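Local atomic coordinates of muramidase (PDB entry 6ZMV), a protein that probably hydrolyses the beta-1,4 linkages between N-acetylmuramic acid and N-acetylglucosamine in bacterial peptidoglycan, as a fungal muramidase of glycoside hydrolase family 25. Residues 96-101 and 137-142; 128-133 and 151-156; 132-137 and 159-164. One frame throughout, in Å; residues are numbered along the deposited sequence. Where two conformers were deposited one is given.

Contact 1. Residues 96-101 and 137-142; sequences MEYGST and YYWWVE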
loop_
_atom_site.group_PDB
_atom_site.type_symbol
_atom_site.label_atom_id
_atom_site.label_comp_id
_atom_site.label_asym_id
_atom_site.label_seq_id
_atom_site.Cartn_x
_atom_site.Cartn_y
_atom_site.Cartn_z
ATOM N N MET A 96 1.269 5.563 4.563
ATOM C CA MET A 96 1.698 6.707 5.381
ATOM C C MET A 96 1.251 7.993 4.676
ATOM O O MET A 96 1.564 8.251 3.509
ATOM C CB MET A 96 3.215 6.698 5.565
ATOM C CG MET A 96 3.762 5.431 6.161
ATOM S SD MET A 96 2.959 4.765 7.601
ATOM C CE MET A 96 3.197 6.057 8.814
ATOM N N GLU A 97 0.515 8.803 5.395
ATOM C CA GLU A 97 -0.192 9.982 4.861
ATOM C C GLU A 97 0.088 11.167 5.778
ATOM O O GLU A 97 0.319 10.945 7.002
ATOM C CB GLU A 97 -1.708 9.758 4.941
ATOM C CG GLU A 97 -2.253 8.643 4.093
ATOM C CD GLU A 97 -2.488 9.068 2.674
ATOM O OE1 GLU A 97 -2.292 8.191 1.818
ATOM O OE2 GLU A 97 -2.823 10.252 2.409
ATOM N N TYR A 98 -0.048 12.363 5.257
ATOM C CA TYR A 98 -0.070 13.538 6.133
ATOM C C TYR A 98 -1.204 13.395 7.148
ATOM O O TYR A 98 -2.297 12.931 6.794
ATOM C CB TYR A 98 -0.241 14.771 5.298
ATOM C CG TYR A 98 0.965 15.090 4.461
ATOM C CD1 TYR A 98 2.027 15.779 4.988
ATOM C CD2 TYR A 98 1.061 14.667 3.157
ATOM C CE1 TYR A 98 3.172 16.034 4.262
ATOM C CE2 TYR A 98 2.193 14.915 2.406
ATOM C CZ TYR A 98 3.241 15.622 2.945
ATOM O OH TYR A 98 4.318 15.911 2.159
ATOM N N GLY A 99 -0.937 13.802 8.388
ATOM C CA GLY A 99 -1.897 13.727 9.509
ATOM C C GLY A 99 -3.030 14.726 9.359
ATOM O O GLY A 99 -2.912 15.680 8.536
ATOM N N SER A 100 -4.072 14.553 10.186
ATOM C CA SER A 100 -5.259 15.434 10.251
ATOM C C SER A 100 -4.845 16.841 10.698
ATOM O O SER A 100 -5.380 17.798 10.125
ATOM C CB SER A 100 -6.283 14.863 11.135
ATOM O OG SER A 100 -7.068 13.942 10.430
ATOM N N THR A 101 -3.868 16.957 11.607
ATOM C CA THR A 101 -3.512 18.240 12.286
ATOM C C THR A 101 -2.055 18.609 12.065
ATOM O O THR A 101 -1.683 19.734 12.381
ATOM C CB THR A 101 -3.789 18.168 13.792
ATOM O OG1 THR A 101 -3.112 17.113 14.497
ATOM C CG2 THR A 101 -5.285 18.031 14.041
ATOM N N TYR A 137 7.532 11.488 -1.357
ATOM C CA TYR A 137 8.960 11.741 -1.137
ATOM C C TYR A 137 9.128 12.690 0.063
ATOM O O TYR A 137 9.867 12.375 1.001
ATOM C CB TYR A 137 9.569 12.381 -2.376
ATOM C CG TYR A 137 11.015 12.765 -2.191
ATOM C CD1 TYR A 137 11.988 11.807 -2.394
ATOM C CD2 TYR A 137 11.406 14.039 -1.845
ATOM C CE1 TYR A 137 13.316 12.097 -2.212
ATOM C CE2 TYR A 137 12.729 14.336 -1.709
ATOM C CZ TYR A 137 13.691 13.361 -1.854
ATOM O OH TYR A 137 15.016 13.660 -1.729
ATOM N N TYR A 138 8.455 13.831 0.047
ATOM C CA TYR A 138 8.686 14.811 1.121
ATOM C C TYR A 138 8.143 14.311 2.461
ATOM O O TYR A 138 8.759 14.638 3.478
ATOM C CB TYR A 138 8.150 16.194 0.781
ATOM C CG TYR A 138 8.895 16.788 -0.372
ATOM C CD1 TYR A 138 10.217 17.165 -0.211
ATOM C CD2 TYR A 138 8.335 16.917 -1.614
ATOM C CE1 TYR A 138 10.966 17.687 -1.248
ATOM C CE2 TYR A 138 9.075 17.407 -2.668
ATOM C CZ TYR A 138 10.397 17.776 -2.496
ATOM O OH TYR A 138 11.061 18.252 -3.614
ATOM N N TRP A 139 7.081 13.519 2.467
ATOM C CA TRP A 139 6.566 12.935 3.703
ATOM C C TRP A 139 7.668 12.083 4.320
ATOM O O TRP A 139 7.997 12.158 5.487
ATOM C CB TRP A 139 5.267 12.121 3.491
ATOM C CG TRP A 139 4.644 11.749 4.788
ATOM C CD1 TRP A 139 3.680 12.463 5.434
ATOM C CD2 TRP A 139 5.000 10.661 5.658
ATOM N NE1 TRP A 139 3.376 11.873 6.624
ATOM C CE2 TRP A 139 4.197 10.798 6.814
ATOM C CE3 TRP A 139 5.912 9.613 5.618
ATOM C CZ2 TRP A 139 4.313 9.941 7.904
ATOM C CZ3 TRP A 139 6.001 8.748 6.683
ATOM C CH2 TRP A 139 5.249 8.940 7.838
ATOM N N TRP A 140 8.261 11.212 3.512
ATOM C CA TRP A 140 9.287 10.279 4.075
ATOM C C TRP A 140 10.489 11.087 4.578
ATOM O O TRP A 140 11.041 10.778 5.636
ATOM C CB TRP A 140 9.706 9.282 2.979
ATOM C CG TRP A 140 10.485 8.140 3.524
ATOM C CD1 TRP A 140 11.826 7.972 3.599
ATOM C CD2 TRP A 140 9.913 7.061 4.300
ATOM N NE1 TRP A 140 12.121 6.833 4.308
ATOM C CE2 TRP A 140 10.976 6.278 4.755
ATOM C CE3 TRP A 140 8.610 6.674 4.615
ATOM C CZ2 TRP A 140 10.772 5.141 5.521
ATOM C CZ3 TRP A 140 8.403 5.540 5.360
ATOM C CH2 TRP A 140 9.477 4.820 5.822
ATOM N N VAL A 141 10.914 12.081 3.797
ATOM C CA VAL A 141 12.094 12.852 4.189
ATOM C C VAL A 141 11.819 13.524 5.546
ATOM O O VAL A 141 12.611 13.364 6.506
ATOM C CB VAL A 141 12.490 13.853 3.128
ATOM C CG1 VAL A 141 13.522 14.840 3.655
ATOM C CG2 VAL A 141 12.948 13.193 1.845
ATOM N N GLU A 142 10.742 14.284 5.661
ATOM C CA GLU A 142 10.523 15.054 6.917
ATOM C C GLU A 142 10.137 14.130 8.072
ATOM O O GLU A 142 10.606 14.314 9.165
ATOM C CB GLU A 142 9.389 16.041 6.711
ATOM C CG GLU A 142 8.991 16.794 7.964
ATOM C CD GLU A 142 7.954 17.862 7.811
ATOM O OE1 GLU A 142 7.776 18.593 8.791
ATOM O OE2 GLU A 142 7.174 17.823 6.840
HETATM O O HOH W 1 5.041 13.616 0.287
HETATM O O HOH W 2 6.413 16.322 4.565
#
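Trp139 lies between Met96 and Tyr98, touching each with a different part of its indole. Against the six-membered ring rests Met96: its CB sits over the face, 3.8 Å from the ring centroid and close to the normal, a CH-pi contact. The Met96 chain bends at chi2 and again at chi3, curling the thioether back so that CE meets Trp139 CH2 at 3.7 Å. At the other end of the indole, the edge of the five-membered ring is aimed at the face of Tyr98 in a T-shaped pair, with planes 85° apart and Trp139 CD1 over the middle of the phenol ring, 3.7 Å from Tyr98 CD1. Trp139 reaches both neighbours because its CG stands anti to the backbone N (chi1 -170°), which sends the indole off the helix toward 96-98. Its NE1 is hydrogen-bonded to Ser103 O, and Glu97 O, itself bound by His105 NE2, lies 3.2 Å from Trp139 NE1.

The Tyr98 hydroxyl reaches the helix through water. Water 1 joins Tyr98 OH to Trp139 N, 3.0 Å from each, within the first turn of helix 137-144. Water 2 connects Tyr98 OH with Glu142 OE2, to which it donates at 2.8 Å, and more weakly with Tyr138 O. The loop after strand 93-95 is laid on helix 137-144, near the glycerol held by Glu97 OE1. Chemically the contact divides in two: a buried indole, fixed in rotation by its N-H, held between a methionine chain and the face of a more exposed tyrosine, and an outer side where two waters carry the polar links.

Contact 2. Residues 128-133 and 151-156; sequences GRYPMI and ATTCPL. With SO4 (sulfate ion), chain G.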
loop_
_atom_site.group_PDB
_atom_site.type_symbol
_atom_site.label_atom_id
_atom_site.label_comp_id
_atom_site.label_asym_id
_atom_site.label_seq_id
_atom_site.Cartn_x
_atom_site.Cartn_y
_atom_site.Cartn_z
ATOM N N GLY A 128 4.201 -13.781 7.120
ATOM C CA GLY A 128 5.371 -14.391 6.498
ATOM C C GLY A 128 6.216 -13.485 5.678
ATOM O O GLY A 128 7.364 -13.859 5.397
ATOM N N ARG A 129 5.758 -12.284 5.369
ATOM C CA ARG A 129 6.524 -11.383 4.529
ATOM C C ARG A 129 6.335 -9.948 4.953
ATOM O O ARG A 129 5.399 -9.586 5.663
ATOM C CB ARG A 129 6.258 -11.602 3.058
ATOM C CG ARG A 129 4.880 -11.144 2.661
ATOM C CD ARG A 129 4.618 -11.504 1.198
ATOM N NE ARG A 129 5.526 -10.837 0.251
ATOM C CZ ARG A 129 5.454 -10.935 -1.048
ATOM N NH1 ARG A 129 6.266 -10.230 -1.811
ATOM N NH2 ARG A 129 4.522 -11.696 -1.583
ATOM N N TYR A 130 7.285 -9.148 4.553
ATOM C CA TYR A 130 7.225 -7.709 4.808
ATOM C C TYR A 130 6.113 -7.055 3.997
ATOM O O TYR A 130 5.863 -7.432 2.844
ATOM C CB TYR A 130 8.577 -7.077 4.510
ATOM C CG TYR A 130 9.623 -7.419 5.551
ATOM C CD1 TYR A 130 9.548 -6.852 6.813
ATOM C CD2 TYR A 130 10.699 -8.225 5.254
ATOM C CE1 TYR A 130 10.475 -7.122 7.787
ATOM C CE2 TYR A 130 11.658 -8.483 6.225
ATOM C CZ TYR A 130 11.546 -7.941 7.497
ATOM O OH TYR A 130 12.477 -8.137 8.505
ATOM N N PRO A 131 5.481 -6.013 4.544
ATOM C CA PRO A 131 4.514 -5.241 3.805
ATOM C C PRO A 131 5.225 -4.306 2.845
ATOM O O PRO A 131 6.397 -3.974 2.991
ATOM C CB PRO A 131 3.786 -4.457 4.878
ATOM C CG PRO A 131 4.890 -4.198 5.902
ATOM C CD PRO A 131 5.767 -5.430 5.874
ATOM N N MET A 132 4.445 -3.795 1.912
ATOM C CA MET A 132 4.862 -2.617 1.121
ATOM C C MET A 132 4.638 -1.360 1.969
ATOM O O MET A 132 3.733 -1.347 2.832
ATOM C CB MET A 132 4.053 -2.524 -0.175
ATOM C CG MET A 132 4.003 -3.842 -0.934
ATOM S SD MET A 132 3.521 -3.757 -2.640
ATOM C CE MET A 132 1.801 -3.312 -2.422
ATOM N N ILE A 133 5.407 -0.321 1.698
ATOM C CA ILE A 133 5.252 1.006 2.347
ATOM C C ILE A 133 4.889 2.003 1.276
ATOM O O ILE A 133 5.698 2.173 0.322
ATOM C CB ILE A 133 6.483 1.422 3.129
ATOM C CG1 ILE A 133 6.702 0.459 4.299
ATOM C CG2 ILE A 133 6.345 2.852 3.597
ATOM C CD1 ILE A 133 8.045 0.693 5.015
ATOM N N ALA A 151 14.602 -0.085 3.412
ATOM C CA ALA A 151 14.972 -0.061 1.978
ATOM C C ALA A 151 15.334 -1.442 1.465
ATOM O O ALA A 151 15.188 -1.605 0.252
ATOM C CB ALA A 151 16.055 0.910 1.739
ATOM N N THR A 152 15.748 -2.372 2.320
ATOM C CA THR A 152 16.130 -3.718 1.883
ATOM C C THR A 152 15.068 -4.775 2.129
ATOM O O THR A 152 15.251 -5.866 1.692
ATOM C CB THR A 152 17.456 -4.180 2.506
ATOM O OG1 THR A 152 17.296 -4.281 3.919
ATOM C CG2 THR A 152 18.591 -3.215 2.237
ATOM N N THR A 153 13.938 -4.394 2.717
ATOM C CA THR A 153 12.923 -5.346 3.163
ATOM C C THR A 153 11.517 -5.059 2.649
ATOM O O THR A 153 10.836 -6.006 2.275
ATOM C CB THR A 153 12.890 -5.405 4.680
ATOM O OG1 THR A 153 12.773 -4.106 5.242
ATOM C CG2 THR A 153 14.122 -6.107 5.222
ATOM N N CYS A 154 11.089 -3.805 2.628
ATOM C CA CYS A 154 9.713 -3.446 2.305
ATOM C C CYS A 154 9.622 -2.801 0.960
ATOM O O CYS A 154 10.239 -1.759 0.731
ATOM C CB CYS A 154 9.212 -2.484 3.359
ATOM S SG CYS A 154 9.165 -3.133 5.048
ATOM N N PRO A 155 8.865 -3.368 -0.006
ATOM C CA PRO A 155 8.733 -2.707 -1.307
ATOM C C PRO A 155 8.144 -1.310 -1.159
ATOM O O PRO A 155 7.224 -1.108 -0.359
ATOM C CB PRO A 155 7.744 -3.569 -2.067
ATOM C CG PRO A 155 7.996 -4.955 -1.455
ATOM C CD PRO A 155 8.199 -4.669 0.012
ATOM N N LEU A 156 8.687 -0.355 -1.909
ATOM C CA LEU A 156 8.249 1.049 -1.890
ATOM C C LEU A 156 7.147 1.279 -2.894
ATOM O O LEU A 156 7.304 0.984 -4.090
ATOM C CB LEU A 156 9.446 1.949 -2.168
ATOM C CG LEU A 156 9.150 3.421 -2.368
ATOM C CD1 LEU A 156 8.590 4.060 -1.098
ATOM C CD2 LEU A 156 10.359 4.156 -2.853
HETATM S S SO4 G . 9.835 -11.162 2.212
HETATM O O1 SO4 G . 9.657 -10.804 3.600
HETATM O O2 SO4 G . 8.951 -10.283 1.515
HETATM O O3 SO4 G . 11.205 -10.869 1.860
HETATM O O4 SO4 G . 9.484 -12.536 1.931
#
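Ile133 and Leu156 form a parallel beta bridge where two neighbouring strands of the barrel start, the two strands of a beta-alpha-beta unit whose helix is 137-144. One direct hydrogen bond ties the segments: Ile133 N donates to Pro155 O at 2.9 Å, nearly straight (163°) and almost along the C=O axis. Pro155 O also receives the CA-H of Met132, at 3.2 Å from Met132 CA.

Packing is tightest just before the bridge. Cys154 fits its CB and SG between Pro131 and Ile133; CG1 of Ile133 lies anti to the carbonyl carbon (chi1 -65°), and the chain beyond it carries CD1 to 3.8 Å from Cys154 CB. One residue before the bridge the Met132 and Pro155 side chains cross at about a right angle, CG against CB. Helix 109-127 packs against this part, Val120 touching both Tyr130 and Cys154.

Toward solvent the contact opens out, and one aromatic ring does most of the joining. Thr153 lays its CB over the face of Tyr130, 3.7 Å from the ring centroid and offset toward the rim, with CG2 reaching on to CE2, while Cys154 SG approaches the same ring obliquely as a sulfur-aromatic contact. A sulfate, probably from the crystallisation liquor, binds here; Tyr130 N donates to its O1 at 3.0 Å, and Lys124 NZ also holds it. Arg129 turns its guanidinium to Leu203 O and to a cation-pi contact with Trp83. In the buried part, Pro131 O finds no hydrogen-bonding partner in the model; it rests instead against Cys154 CB, 3.2 Å away.

Contact 3. Residues 132-137 and 159-164; sequences MIYTGY and ARYSSS
Tyr134 and Ala159 meet where the phenol ring ends: the Ala159 methyl approaches obliquely, belonging to neither face nor edge, with CB 3.4 Å from Tyr134 OH and 3.7 Å from Tyr134 CZ. With chi1 at 170°, Tyr134 turns its ring to the side opposite its own backbone N, where the methyl sits. The Tyr161 side chain crosses that of Tyr134 at about a right angle, its OH 4.2 Å from Tyr134 OH; the two hydroxyls are coupled through Gln179 OE1, to which both are hydrogen-bonded. Within its own segment the guanidinium of Arg160 carries Ser162 OG over the centre of one face, while the Tyr137 ring has Val141 CG2 over one face and Tyr138 CE1 at its edge, both of the helix it begins. Tyr134 OH is also hydrogen-bonded to glycerol, probably from the crystallisation liquor, which may mark a pocket, and a glycerol oxygen is hydrogen-bonded to Gly136 N.

The backbone link is a single direct bond, Ala159 N to Thr135 O, 3.0 Å long and nearly straight at hydrogen (168°), although the donor is tilted 33° from the carbonyl plane. Beyond it the segments diverge and water takes over: a molecule modelled at two sites, too close together to be filled at once, accepts from Tyr137 N and donates to Ala159 O. Thr135, whose CB is directed away from the 159-164 segment, donates through OG1 to Gly136 O at 2.8 Å, and Gly136 is the N-cap of helix 137-144. After Ala159 the chain bends through an inverse gamma turn centred on Tyr161, and Arg160 O is held by Trp178 NE1. Strand 132-136 lies between 93-95, which Tyr134 touches at Met93 and Asp95, and 156-159, and Thr135 packs against Trp140 of helix 137-144.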
loop_
_atom_site.group_PDB
_atom_site.type_symbol
_atom_site.label_atom_id
_atom_site.label_comp_id
_atom_site.label_asym_id
_atom_site.label_seq_id
_atom_site.Cartn_x
_atom_site.Cartn_y
_atom_site.Cartn_z
ATOM N N MET A 132 4.445 -3.795 1.912
ATOM C CA MET A 132 4.862 -2.617 1.121
ATOM C C MET A 132 4.638 -1.360 1.969
ATOM O O MET A 132 3.733 -1.347 2.832
ATOM C CB MET A 132 4.053 -2.524 -0.175
ATOM C CG MET A 132 4.003 -3.842 -0.934
ATOM S SD MET A 132 3.521 -3.757 -2.640
ATOM C CE MET A 132 1.801 -3.312 -2.422
ATOM N N ILE A 133 5.407 -0.321 1.698
ATOM C CA ILE A 133 5.252 1.006 2.347
ATOM C C ILE A 133 4.889 2.003 1.276
ATOM O O ILE A 133 5.698 2.173 0.322
ATOM C CB ILE A 133 6.483 1.422 3.129
ATOM C CG1 ILE A 133 6.702 0.459 4.299
ATOM C CG2 ILE A 133 6.345 2.852 3.597
ATOM C CD1 ILE A 133 8.045 0.693 5.015
ATOM N N TYR A 134 3.779 2.701 1.444
ATOM C CA TYR A 134 3.350 3.812 0.587
ATOM C C TYR A 134 3.740 5.105 1.238
ATOM O O TYR A 134 3.467 5.333 2.435
ATOM C CB TYR A 134 1.829 3.759 0.384
ATOM C CG TYR A 134 1.239 4.973 -0.276
ATOM C CD1 TYR A 134 0.926 6.100 0.463
ATOM C CD2 TYR A 134 0.926 4.979 -1.618
ATOM C CE1 TYR A 134 0.341 7.198 -0.141
ATOM C CE2 TYR A 134 0.364 6.085 -2.225
ATOM C CZ TYR A 134 0.064 7.206 -1.492
ATOM O OH TYR A 134 -0.538 8.282 -2.082
ATOM N N THR A 135 4.329 5.981 0.455
ATOM C CA THR A 135 4.684 7.330 0.918
ATOM C C THR A 135 4.862 8.239 -0.271
ATOM O O THR A 135 5.240 7.797 -1.372
ATOM C CB THR A 135 5.973 7.296 1.787
ATOM O OG1 THR A 135 6.253 8.566 2.378
ATOM C CG2 THR A 135 7.192 6.770 1.059
ATOM N N GLY A 136 4.771 9.536 -0.022
ATOM C CA GLY A 136 5.363 10.539 -0.910
ATOM C C GLY A 136 6.784 10.834 -0.493
ATOM O O GLY A 136 7.184 10.530 0.622
ATOM N N TYR A 137 7.532 11.488 -1.357
ATOM C CA TYR A 137 8.960 11.741 -1.137
ATOM C C TYR A 137 9.128 12.690 0.063
ATOM O O TYR A 137 9.867 12.375 1.001
ATOM C CB TYR A 137 9.569 12.381 -2.376
ATOM C CG TYR A 137 11.015 12.765 -2.191
ATOM C CD1 TYR A 137 11.988 11.807 -2.394
ATOM C CD2 TYR A 137 11.406 14.039 -1.845
ATOM C CE1 TYR A 137 13.316 12.097 -2.212
ATOM C CE2 TYR A 137 12.729 14.336 -1.709
ATOM C CZ TYR A 137 13.691 13.361 -1.854
ATOM O OH TYR A 137 15.016 13.660 -1.729
ATOM N N ALA A 159 4.331 7.796 -4.216
ATOM C CA ALA A 159 3.325 8.702 -4.801
ATOM C C ALA A 159 4.011 9.937 -5.331
ATOM O O ALA A 159 4.680 10.619 -4.564
ATOM C CB ALA A 159 2.284 9.063 -3.780
ATOM N N ARG A 160 3.817 10.253 -6.591
ATOM C CA ARG A 160 4.281 11.516 -7.197
ATOM C C ARG A 160 3.453 11.774 -8.432
ATOM O O ARG A 160 3.517 11.004 -9.377
ATOM C CB ARG A 160 5.756 11.495 -7.537
ATOM C CG ARG A 160 6.200 12.909 -7.797
ATOM C CD ARG A 160 7.313 13.113 -8.708
ATOM N NE ARG A 160 7.565 14.509 -8.902
ATOM C CZ ARG A 160 8.420 14.948 -9.807
ATOM N NH1 ARG A 160 8.748 16.227 -9.817
ATOM N NH2 ARG A 160 8.997 14.099 -10.629
ATOM N N TYR A 161 2.648 12.815 -8.410
ATOM C CA TYR A 161 1.677 13.081 -9.490
ATOM C C TYR A 161 2.364 13.992 -10.500
ATOM O O TYR A 161 2.240 15.204 -10.448
ATOM C CB TYR A 161 0.372 13.611 -8.927
ATOM C CG TYR A 161 -0.360 12.704 -7.951
ATOM C CD1 TYR A 161 -0.034 11.380 -7.734
ATOM C CD2 TYR A 161 -1.397 13.255 -7.210
ATOM C CE1 TYR A 161 -0.704 10.622 -6.802
ATOM C CE2 TYR A 161 -2.107 12.497 -6.300
ATOM C CZ TYR A 161 -1.735 11.177 -6.102
ATOM O OH TYR A 161 -2.329 10.425 -5.153
ATOM N N SER A 162 3.149 13.369 -11.366
ATOM C CA SER A 162 4.006 14.056 -12.326
ATOM C C SER A 162 4.213 13.136 -13.513
ATOM O O SER A 162 3.887 11.964 -13.409
ATOM C CB SER A 162 5.313 14.428 -11.683
ATOM O OG SER A 162 6.131 15.101 -12.596
ATOM N N SER A 163 4.861 13.646 -14.566
ATOM C CA SER A 163 5.235 12.826 -15.738
ATOM C C SER A 163 6.384 11.879 -15.451
ATOM O O SER A 163 6.601 10.965 -16.264
ATOM C CB SER A 163 5.537 13.671 -16.899
ATOM O OG SER A 163 6.594 14.538 -16.591
ATOM N N SER A 164 7.102 12.099 -14.346
ATOM C CA SER A 164 8.256 11.274 -13.917
ATOM C C SER A 164 8.145 10.953 -12.432
ATOM O O SER A 164 7.535 11.720 -11.680
ATOM C CB SER A 164 9.547 11.998 -14.168
ATOM O OG SER A 164 9.798 12.158 -15.546
HETATM O O HOH W 3 7.218 11.687 -4.215
HETATM O O HOH W 4 6.077 12.780 -3.833
#

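In the fold
Contacts 2 and 3 use strand 132-136, and contact 1 the helix 137-144 that follows directly; Tyr137 belongs to contacts 1 and 3. Contacts 2 and 3 share Met132 and Ile133 and lie about 16 Å apart, centre to centre, at the start and finish of the pairing with strand 156-159. Contact 1 is about 12 Å from contact 3 and 18 Å from contact 2; it adds the loop after strand 93-95, and Met96 N is probably hydrogen-bonded to Tyr134 O. In chain order come 96-101, 128-133 overlapping 132-137, then 137-142, 151-156 and 159-164. The set spans three adjacent parallel strands of the barrel-like sheet, with contacts 1 and 3 at the glycerol-binding end, probably the substrate side.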